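Local structure of xylanase Y (Bacillus halodurans, 1WU4) at residues Q29-D34 / F367-L372; A325-G330 / K341-L346; T350-G355 / C363-A368. The protein hydrolyses xylooligosaccharides of three or more units with inversion of anomeric configuration, releasing xylose from the reducing end. The protein carries 1 engineered substitution. One frame throughout, in Å; residues are numbered along the deposited sequence.

Contact 1. Residues Q29-D34 / F367-L372. With NI (nickel (II) ion), chain B.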
loop_
_atom_site.group_PDB
_atom_site.type_symbol
_atom_site.label_atom_id
_atom_site.label_comp_id
_atom_site.label_asym_id
_atom_site.label_seq_id
_atom_site.Cartn_x
_atom_site.Cartn_y
_atom_site.Cartn_z
ATOM N N GLN A 29 -2.462 13.144 18.437
ATOM C CA GLN A 29 -1.070 13.491 18.151
ATOM C C GLN A 29 -0.134 12.524 18.866
ATOM O O GLN A 29 0.829 12.025 18.285
ATOM C CB GLN A 29 -0.762 14.926 18.606
ATOM C CG GLN A 29 0.736 15.231 18.710
ATOM C CD GLN A 29 1.044 16.674 19.091
ATOM O OE1 GLN A 29 0.276 17.325 19.803
ATOM N NE2 GLN A 29 2.188 17.172 18.634
ATOM N N GLU A 30 -0.424 12.266 20.134
ATOM C CA GLU A 30 0.389 11.368 20.942
ATOM C C GLU A 30 0.392 9.940 20.398
ATOM O O GLU A 30 1.436 9.294 20.327
ATOM C CB GLU A 30 -0.130 11.379 22.383
ATOM C CG GLU A 30 0.537 10.387 23.315
ATOM C CD GLU A 30 0.005 10.483 24.731
ATOM O OE1 GLU A 30 -1.192 10.807 24.894
ATOM O OE2 GLU A 30 0.777 10.222 25.675
ATOM N N ARG A 31 -0.783 9.458 20.008
ATOM C CA ARG A 31 -0.925 8.104 19.497
ATOM C C ARG A 31 -0.195 7.903 18.169
ATOM O O ARG A 31 0.442 6.871 17.955
ATOM C CB ARG A 31 -2.412 7.770 19.354
ATOM C CG ARG A 31 -2.712 6.332 18.989
ATOM C CD ARG A 31 -2.151 5.336 20.001
ATOM N NE ARG A 31 -2.575 3.988 19.647
ATOM C CZ ARG A 31 -3.782 3.494 19.904
ATOM N NH1 ARG A 31 -4.687 4.228 20.542
ATOM N NH2 ARG A 31 -4.102 2.281 19.476
ATOM N N VAL A 32 -0.289 8.886 17.279
ATOM C CA VAL A 32 0.386 8.793 15.990
ATOM C C VAL A 32 1.898 8.751 16.209
ATOM O O VAL A 32 2.593 7.906 15.643
ATOM C CB VAL A 32 0.038 9.993 15.082
ATOM C CG1 VAL A 32 0.871 9.943 13.807
ATOM C CG2 VAL A 32 -1.446 9.968 14.733
ATOM N N LYS A 33 2.405 9.658 17.039
ATOM C CA LYS A 33 3.835 9.701 17.318
ATOM C C LYS A 33 4.306 8.407 17.972
ATOM O O LYS A 33 5.347 7.861 17.602
ATOM C CB LYS A 33 4.169 10.891 18.224
ATOM C CG LYS A 33 5.651 11.002 18.571
ATOM C CD LYS A 33 5.947 12.283 19.337
ATOM C CE LYS A 33 7.416 12.368 19.732
ATOM N NZ LYS A 33 7.800 11.284 20.677
ATOM N N ASP A 34 3.542 7.912 18.943
ATOM C CA ASP A 34 3.914 6.681 19.628
ATOM C C ASP A 34 3.973 5.500 18.663
ATOM O O ASP A 34 4.867 4.659 18.758
ATOM C CB ASP A 34 2.937 6.379 20.769
ATOM C CG ASP A 34 3.070 7.354 21.928
ATOM O OD1 ASP A 34 3.988 8.204 21.897
ATOM O OD2 ASP A 34 2.259 7.270 22.874
ATOM N N PHE A 367 -0.086 3.034 8.562
ATOM C CA PHE A 367 -0.767 3.709 7.461
ATOM C C PHE A 367 -2.158 4.167 7.906
ATOM O O PHE A 367 -2.573 5.286 7.611
ATOM C CB PHE A 367 -0.895 2.796 6.236
ATOM C CG PHE A 367 0.359 2.699 5.409
ATOM C CD1 PHE A 367 1.117 3.831 5.119
ATOM C CD2 PHE A 367 0.757 1.477 4.883
ATOM C CE1 PHE A 367 2.254 3.746 4.313
ATOM C CE2 PHE A 367 1.890 1.379 4.076
ATOM C CZ PHE A 367 2.638 2.517 3.791
ATOM N N ALA A 368 -2.865 3.303 8.628
ATOM C CA ALA A 368 -4.201 3.641 9.112
ATOM C C ALA A 368 -4.149 4.773 10.140
ATOM O O ALA A 368 -5.032 5.633 10.169
ATOM C CB ALA A 368 -4.859 2.412 9.713
ATOM N N MET A 369 -3.115 4.780 10.976
ATOM C CA MET A 369 -2.974 5.828 11.982
ATOM C C MET A 369 -2.745 7.165 11.281
ATOM O O MET A 369 -3.285 8.193 11.688
ATOM C CB MET A 369 -1.798 5.527 12.913
ATOM C CG MET A 369 -1.903 6.205 14.271
ATOM S SD MET A 369 -3.339 5.623 15.219
ATOM C CE MET A 369 -2.601 4.353 16.211
ATOM N N LEU A 370 -1.943 7.152 10.222
ATOM C CA LEU A 370 -1.673 8.374 9.478
ATOM C C LEU A 370 -2.928 8.847 8.744
ATOM O O LEU A 370 -3.304 10.012 8.836
ATOM C CB LEU A 370 -0.543 8.153 8.468
ATOM C CG LEU A 370 0.861 7.924 9.039
ATOM C CD1 LEU A 370 1.816 7.562 7.915
ATOM C CD2 LEU A 370 1.337 9.177 9.767
ATOM N N ALA A 371 -3.582 7.939 8.024
ATOM C CA ALA A 371 -4.774 8.305 7.265
ATOM C C ALA A 371 -5.948 8.767 8.125
ATOM O O ALA A 371 -6.590 9.776 7.821
ATOM C CB ALA A 371 -5.204 7.139 6.374
ATOM N N LEU A 372 -6.233 8.039 9.198
ATOM C CA LEU A 372 -7.355 8.400 10.053
ATOM C C LEU A 372 -7.147 9.680 10.854
ATOM O O LEU A 372 -8.107 10.257 11.357
ATOM C CB LEU A 372 -7.694 7.239 10.989
ATOM C CG LEU A 372 -8.302 6.023 10.281
ATOM C CD1 LEU A 372 -8.293 4.826 11.213
ATOM C CD2 LEU A 372 -9.723 6.341 9.823
HETATM NI NI NI B . -2.120 11.204 26.526
#

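Contact 2. Residues A325-G330 / K341-L346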
loop_
_atom_site.group_PDB
_atom_site.type_symbol
_atom_site.label_atom_id
_atom_site.label_comp_id
_atom_site.label_asym_id
_atom_site.label_seq_id
_atom_site.Cartn_x
_atom_site.Cartn_y
_atom_site.Cartn_z
ATOM N N ALA A 325 -6.935 -2.761 11.262
ATOM C CA ALA A 325 -6.426 -1.477 10.795
ATOM C C ALA A 325 -6.976 -1.087 9.428
ATOM O O ALA A 325 -7.378 0.059 9.223
ATOM C CB ALA A 325 -4.901 -1.505 10.750
ATOM N N THR A 326 -6.995 -2.032 8.493
ATOM C CA THR A 326 -7.488 -1.718 7.158
ATOM C C THR A 326 -8.987 -1.450 7.141
ATOM O O THR A 326 -9.441 -0.549 6.437
ATOM C CB THR A 326 -7.149 -2.829 6.138
ATOM O OG1 THR A 326 -7.741 -4.068 6.548
ATOM C CG2 THR A 326 -5.635 -2.995 6.017
ATOM N N ASN A 327 -9.753 -2.213 7.918
ATOM C CA ASN A 327 -11.195 -1.989 7.959
ATOM C C ASN A 327 -11.487 -0.609 8.539
ATOM O O ASN A 327 -12.420 0.071 8.110
ATOM C CB ASN A 327 -11.896 -3.065 8.792
ATOM C CG ASN A 327 -12.045 -4.375 8.045
ATOM O OD1 ASN A 327 -11.872 -4.432 6.823
ATOM N ND2 ASN A 327 -12.385 -5.434 8.770
ATOM N N ALA A 328 -10.687 -0.195 9.518
ATOM C CA ALA A 328 -10.866 1.117 10.129
ATOM C C ALA A 328 -10.499 2.216 9.130
ATOM O O ALA A 328 -11.204 3.215 9.011
ATOM C CB ALA A 328 -10.008 1.234 11.386
ATOM N N MET A 329 -9.391 2.031 8.416
ATOM C CA MET A 329 -8.961 3.011 7.422
ATOM C C MET A 329 -10.038 3.139 6.343
ATOM O O MET A 329 -10.235 4.211 5.765
ATOM C CB MET A 329 -7.623 2.586 6.803
ATOM C CG MET A 329 -7.034 3.581 5.809
ATOM S SD MET A 329 -5.263 3.311 5.645
ATOM C CE MET A 329 -4.951 4.068 4.044
ATOM N N GLY A 330 -10.735 2.036 6.086
ATOM C CA GLY A 330 -11.795 2.046 5.095
ATOM C C GLY A 330 -12.904 3.022 5.436
ATOM O O GLY A 330 -13.615 3.489 4.548
ATOM N N LYS A 341 -17.819 4.242 12.942
ATOM C CA LYS A 341 -17.367 4.612 14.280
ATOM C C LYS A 341 -16.854 3.395 15.047
ATOM O O LYS A 341 -15.795 3.443 15.678
ATOM C CB LYS A 341 -18.529 5.252 15.045
ATOM C CG LYS A 341 -18.243 5.644 16.489
ATOM C CD LYS A 341 -17.372 6.881 16.584
ATOM C CE LYS A 341 -17.455 7.497 17.977
ATOM N NZ LYS A 341 -17.076 6.534 19.046
ATOM N N ALA A 342 -17.605 2.300 14.989
ATOM C CA ALA A 342 -17.216 1.084 15.689
ATOM C C ALA A 342 -15.856 0.583 15.221
ATOM O O ALA A 342 -15.037 0.153 16.029
ATOM C CB ALA A 342 -18.271 -0.001 15.494
ATOM N N ASN A 343 -15.608 0.644 13.917
ATOM C CA ASN A 343 -14.331 0.182 13.390
ATOM C C ASN A 343 -13.176 1.062 13.837
ATOM O O ASN A 343 -12.114 0.557 14.204
ATOM C CB ASN A 343 -14.392 0.101 11.866
ATOM C CG ASN A 343 -14.926 -1.227 11.387
ATOM O OD1 ASN A 343 -14.165 -2.165 11.151
ATOM N ND2 ASN A 343 -16.247 -1.325 11.260
ATOM N N VAL A 344 -13.375 2.375 13.814
ATOM C CA VAL A 344 -12.328 3.289 14.248
ATOM C C VAL A 344 -12.061 3.069 15.740
ATOM O O VAL A 344 -10.908 3.075 16.174
ATOM C CB VAL A 344 -12.721 4.762 13.971
ATOM C CG1 VAL A 344 -11.726 5.715 14.629
ATOM C CG2 VAL A 344 -12.753 5.005 12.466
ATOM N N ASP A 345 -13.116 2.854 16.523
ATOM C CA ASP A 345 -12.942 2.617 17.955
ATOM C C ASP A 345 -12.206 1.303 18.199
ATOM O O ASP A 345 -11.339 1.218 19.073
ATOM C CB ASP A 345 -14.290 2.569 18.686
ATOM C CG ASP A 345 -14.944 3.932 18.809
ATOM O OD1 ASP A 345 -14.232 4.956 18.756
ATOM O OD2 ASP A 345 -16.181 3.976 18.978
ATOM N N LEU A 346 -12.548 0.273 17.430
ATOM C CA LEU A 346 -11.900 -1.023 17.584
ATOM C C LEU A 346 -10.401 -0.869 17.352
ATOM O O LEU A 346 -9.586 -1.379 18.117
ATOM C CB LEU A 346 -12.478 -2.037 16.589
ATOM C CG LEU A 346 -11.864 -3.442 16.623
ATOM C CD1 LEU A 346 -12.053 -4.055 18.005
ATOM C CD2 LEU A 346 -12.510 -4.315 15.555
#

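Contact 3. Residues T350-G355 / C363-A368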
loop_
_atom_site.group_PDB
_atom_site.type_symbol
_atom_site.label_atom_id
_atom_site.label_comp_id
_atom_site.label_asym_id
_atom_site.label_seq_id
_atom_site.Cartn_x
_atom_site.Cartn_y
_atom_site.Cartn_z
ATOM N N THR A 350 -6.916 -1.336 19.811
ATOM C CA THR A 350 -6.077 -2.462 19.419
ATOM C C THR A 350 -4.615 -2.027 19.408
ATOM O O THR A 350 -4.224 -1.178 18.612
ATOM C CB THR A 350 -6.434 -2.972 18.006
ATOM O OG1 THR A 350 -7.804 -3.384 17.972
ATOM C CG2 THR A 350 -5.549 -4.152 17.623
ATOM N N PRO A 351 -3.792 -2.583 20.309
ATOM C CA PRO A 351 -2.375 -2.200 20.336
ATOM C C PRO A 351 -1.616 -2.748 19.127
ATOM O O PRO A 351 -2.051 -3.715 18.498
ATOM C CB PRO A 351 -1.873 -2.820 21.639
ATOM C CG PRO A 351 -3.102 -2.862 22.501
ATOM C CD PRO A 351 -4.154 -3.330 21.525
ATOM N N VAL A 352 -0.486 -2.130 18.797
ATOM C CA VAL A 352 0.308 -2.623 17.679
ATOM C C VAL A 352 0.724 -4.053 18.017
ATOM O O VAL A 352 0.828 -4.418 19.192
ATOM C CB VAL A 352 1.572 -1.767 17.442
ATOM C CG1 VAL A 352 1.180 -0.347 17.069
ATOM C CG2 VAL A 352 2.446 -1.770 18.680
ATOM N N ARG A 353 0.952 -4.866 16.994
ATOM C CA ARG A 353 1.337 -6.252 17.211
ATOM C C ARG A 353 2.755 -6.380 17.748
ATOM O O ARG A 353 3.640 -5.599 17.404
ATOM C CB ARG A 353 1.211 -7.047 15.909
ATOM C CG ARG A 353 1.515 -8.534 16.063
ATOM C CD ARG A 353 1.280 -9.303 14.767
ATOM N NE ARG A 353 1.501 -10.737 14.940
ATOM C CZ ARG A 353 1.148 -11.662 14.052
ATOM N NH1 ARG A 353 1.390 -12.944 14.295
ATOM N NH2 ARG A 353 0.549 -11.306 12.924
ATOM N N THR A 354 2.955 -7.377 18.601
ATOM C CA THR A 354 4.263 -7.648 19.181
ATOM C C THR A 354 4.720 -8.997 18.645
ATOM O O THR A 354 3.931 -9.731 18.054
ATOM C CB THR A 354 4.197 -7.747 20.715
ATOM O OG1 THR A 354 3.356 -8.845 21.087
ATOM C CG2 THR A 354 3.645 -6.464 21.313
ATOM N N GLY A 355 5.993 -9.322 18.843
ATOM C CA GLY A 355 6.485 -10.607 18.386
ATOM C C GLY A 355 7.208 -10.611 17.057
ATOM O O GLY A 355 7.322 -9.584 16.386
ATOM N N CYS A 363 2.707 -2.335 9.596
ATOM C CA CYS A 363 2.826 -1.418 8.465
ATOM C C CYS A 363 1.416 -0.910 8.172
ATOM O O CYS A 363 1.198 0.291 8.018
ATOM C CB CYS A 363 3.380 -2.122 7.223
ATOM S SG CYS A 363 5.157 -2.424 7.259
ATOM N N LEU A 364 0.462 -1.835 8.107
ATOM C CA LEU A 364 -0.932 -1.478 7.850
ATOM C C LEU A 364 -1.452 -0.581 8.970
ATOM O O LEU A 364 -2.220 0.350 8.732
ATOM C CB LEU A 364 -1.787 -2.751 7.742
ATOM C CG LEU A 364 -1.865 -3.441 6.372
ATOM C CD1 LEU A 364 -0.491 -3.535 5.729
ATOM C CD2 LEU A 364 -2.482 -4.819 6.536
ATOM N N TYR A 365 -1.005 -0.864 10.189
ATOM C CA TYR A 365 -1.395 -0.112 11.373
ATOM C C TYR A 365 -0.939 1.349 11.259
ATOM O O TYR A 365 -1.734 2.269 11.450
ATOM C CB TYR A 365 -0.766 -0.775 12.601
ATOM C CG TYR A 365 -1.331 -0.364 13.942
ATOM C CD1 TYR A 365 -2.007 -1.287 14.742
ATOM C CD2 TYR A 365 -1.131 0.921 14.443
ATOM C CE1 TYR A 365 -2.458 -0.946 16.010
ATOM C CE2 TYR A 365 -1.581 1.275 15.713
ATOM C CZ TYR A 365 -2.239 0.335 16.489
ATOM O OH TYR A 365 -2.647 0.668 17.761
ATOM N N LEU A 366 0.337 1.570 10.942
ATOM C CA LEU A 366 0.828 2.939 10.828
ATOM C C LEU A 366 0.139 3.694 9.695
ATOM O O LEU A 366 -0.185 4.871 9.847
ATOM C CB LEU A 366 2.353 2.971 10.640
ATOM C CG LEU A 366 2.969 4.372 10.500
ATOM C CD1 LEU A 366 2.571 5.248 11.681
ATOM C CD2 LEU A 366 4.483 4.264 10.414
ATOM N N PHE A 367 -0.086 3.034 8.562
ATOM C CA PHE A 367 -0.767 3.709 7.461
ATOM C C PHE A 367 -2.158 4.167 7.906
ATOM O O PHE A 367 -2.573 5.286 7.611
ATOM C CB PHE A 367 -0.895 2.796 6.236
ATOM C CG PHE A 367 0.359 2.699 5.409
ATOM C CD1 PHE A 367 1.117 3.831 5.119
ATOM C CD2 PHE A 367 0.757 1.477 4.883
ATOM C CE1 PHE A 367 2.254 3.746 4.313
ATOM C CE2 PHE A 367 1.890 1.379 4.076
ATOM C CZ PHE A 367 2.638 2.517 3.791
ATOM N N ALA A 368 -2.865 3.303 8.628
ATOM C CA ALA A 368 -4.201 3.641 9.112
ATOM C C ALA A 368 -4.149 4.773 10.140
ATOM O O ALA A 368 -5.032 5.633 10.169
ATOM C CB ALA A 368 -4.859 2.412 9.713
#

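Contact 1. Residues Q29-D34 / F367-L372
Met369 reaches from helix 358-372 into the side of helix 25-40, where Arg31 and Val32 receive it; the two helices run nearly antiparallel in the (alpha/alpha)6 barrel of this family 8 glycoside hydrolase. The short axes pass 9.8 Å apart with 151° between their directions, and the backbones come nearest at Val32 and Met369. The buried half of the contact is apolar. Val32 CG2 lies 3.8 Å from Met369 CG, the two side chains lying antiparallel alongside each other, while Val32 CG1 meets Leu370 CD2 at 4.1 Å. Phe18 and Phe347 also pack on the Met369 side chain, which is buried. Met369 starts with CG anti to the backbone N (chi1 -157°) and then bends at chi2 and chi3, which carries CE along to the arginine. The side chain of Arg31 runs across it, roughly perpendicular, and its polar end is held outside the two segments: NH2 bonds to Trp348 O, and the group makes a cation-pi contact with Trp348. The outer side of helix 25-40 is looser and partly open to solvent. There Glu30, extended beyond CG, makes no contact with 367-372 and binds nickel through OE1 at 1.9 Å, with Glu27 as a second protein ligand to the metal. Back at the packed side, the Met369 methyl CE sits obliquely by the guanidinium, 3.4 Å from Arg31 CG and 3.5 Å from Arg31 NE.

Contact 2. Residues A325-G330 / K341-L346
Asn343 and Val344 of helix 340-348 bear on Asn327 and Ala328 near the end of helix 320-329, a near-antiparallel pairing of consecutive helices in the (alpha/alpha)6 barrel fold of family 8, and plain structural packing away from the catalytic residues. The segment axes approach to 8.2 Å, with 139° between their directions, and Ala328 CA and Asn343 CA are only 4.8 Å apart. The small side chain of Ala328 is consistent with so close an approach. Along the segment 341-346, Lys341 comes first and turns to its own helix: NZ forms a salt bridge with Asp345 OD2 one turn on, at 2.7 Å, OD2 accepting through its syn lone pair. Asn343 follows, its CB directed at the other helix. Its amide oxygen OD1 lies 3.4 Å from Asn327 CB, a van der Waals contact, while ND2 is bonded to Tyr339 O a turn earlier in the chain. That bond is consistent with the amide being turned with OD1 toward Asn327 CB. The main chain of Asn343 takes part too, with its carbonyl O 3.6 Å from Ala328 CB. Val344 has CG2 beside the backbone N and anti to the carbonyl carbon, a setting that brings this methyl to 4.2 Å from Ala328 O. Thus side-chain carbons rest on main-chain oxygens in both directions, while the two asparagines meet side chain to side chain. Asp345 points away, and its OD1 bonds to Tyr23 OH, so this carboxylate has partners at both oxygens. On the other sides of helix 320-329, Met329 packs on helices 265-278 and 358-372, Asn327 lies against helix 282-295, and Ala328 itself also touches Leu372 of helix 358-372.

Contact 3. Residues T350-G355 / C363-A368
Tyr365 lays one face of its ring under Val352, whose CG1 methyl stands almost over the ring centre. This is a CH-pi contact: CG1 is 3.5 Å from the centroid of the Tyr365 ring and only 14° off the ring normal. Val352 CG1 is anti to the carbonyl carbon (chi1 -63°), which directs that methyl onto the ring. In Tyr365, CG is anti to the backbone N, which takes the ring out to the loop. At its edge, close to the ring plane, the phenol donates a hydrogen bond from Tyr365 OH to Thr350 O, 2.6 Å long. The bond lies in the carbonyl plane with a C=O...donor angle of 155°. Tyr365 OH also accepts from Arg31 NH2, so the hydroxyl is gripped by two partners, one in the loop and one on helix 25-40. Between Thr350 and Val352, the main chain of Pro351 passes the ring, its C atom 3.7 Å from Tyr365 CE1. A phenylalanine in place of Tyr365 would probably leave Thr350 O without its phenol donor and Arg31 NH2 without one acceptor. The arrangement is an interhelix loop packed on the barrel helix that follows it, away from the catalytic residues. Loop 350-355 has further anchors: Thr350 OG1 bonds to Leu346 O, and Arg353 forms a salt bridge with Asp361. Around the tyrosine, Phe347 of helix 340-348 meets its ring edge-to-face, Val321 of helix 320-329 packs on it, and Thr35 of helix 25-40 touches it, so Tyr365 stands where three helices and the loop converge.

From the N terminus, helix 25-40 comes first, and its partner in contact 1 arrives only at helix 358-372, closing a loop of 332 residues that brings the two ends of the fold together. Both other contacts begin within that loop. Contact 2 joins the consecutive helices 320-329 and 340-348, and closes before contact 3 opens; contact 3 then folds the linker 350-355 onto helix 358-372, ending on the same helix as contact 1. Helix 358-372 carries contacts 1 and 3, whose segments share Phe367 and Ala368, and packs against helix 320-329 of contact 2, with Ala368 CB 3.5 Å from Ala325 O. The arginine of contact 1 meets the tyrosine of contact 3.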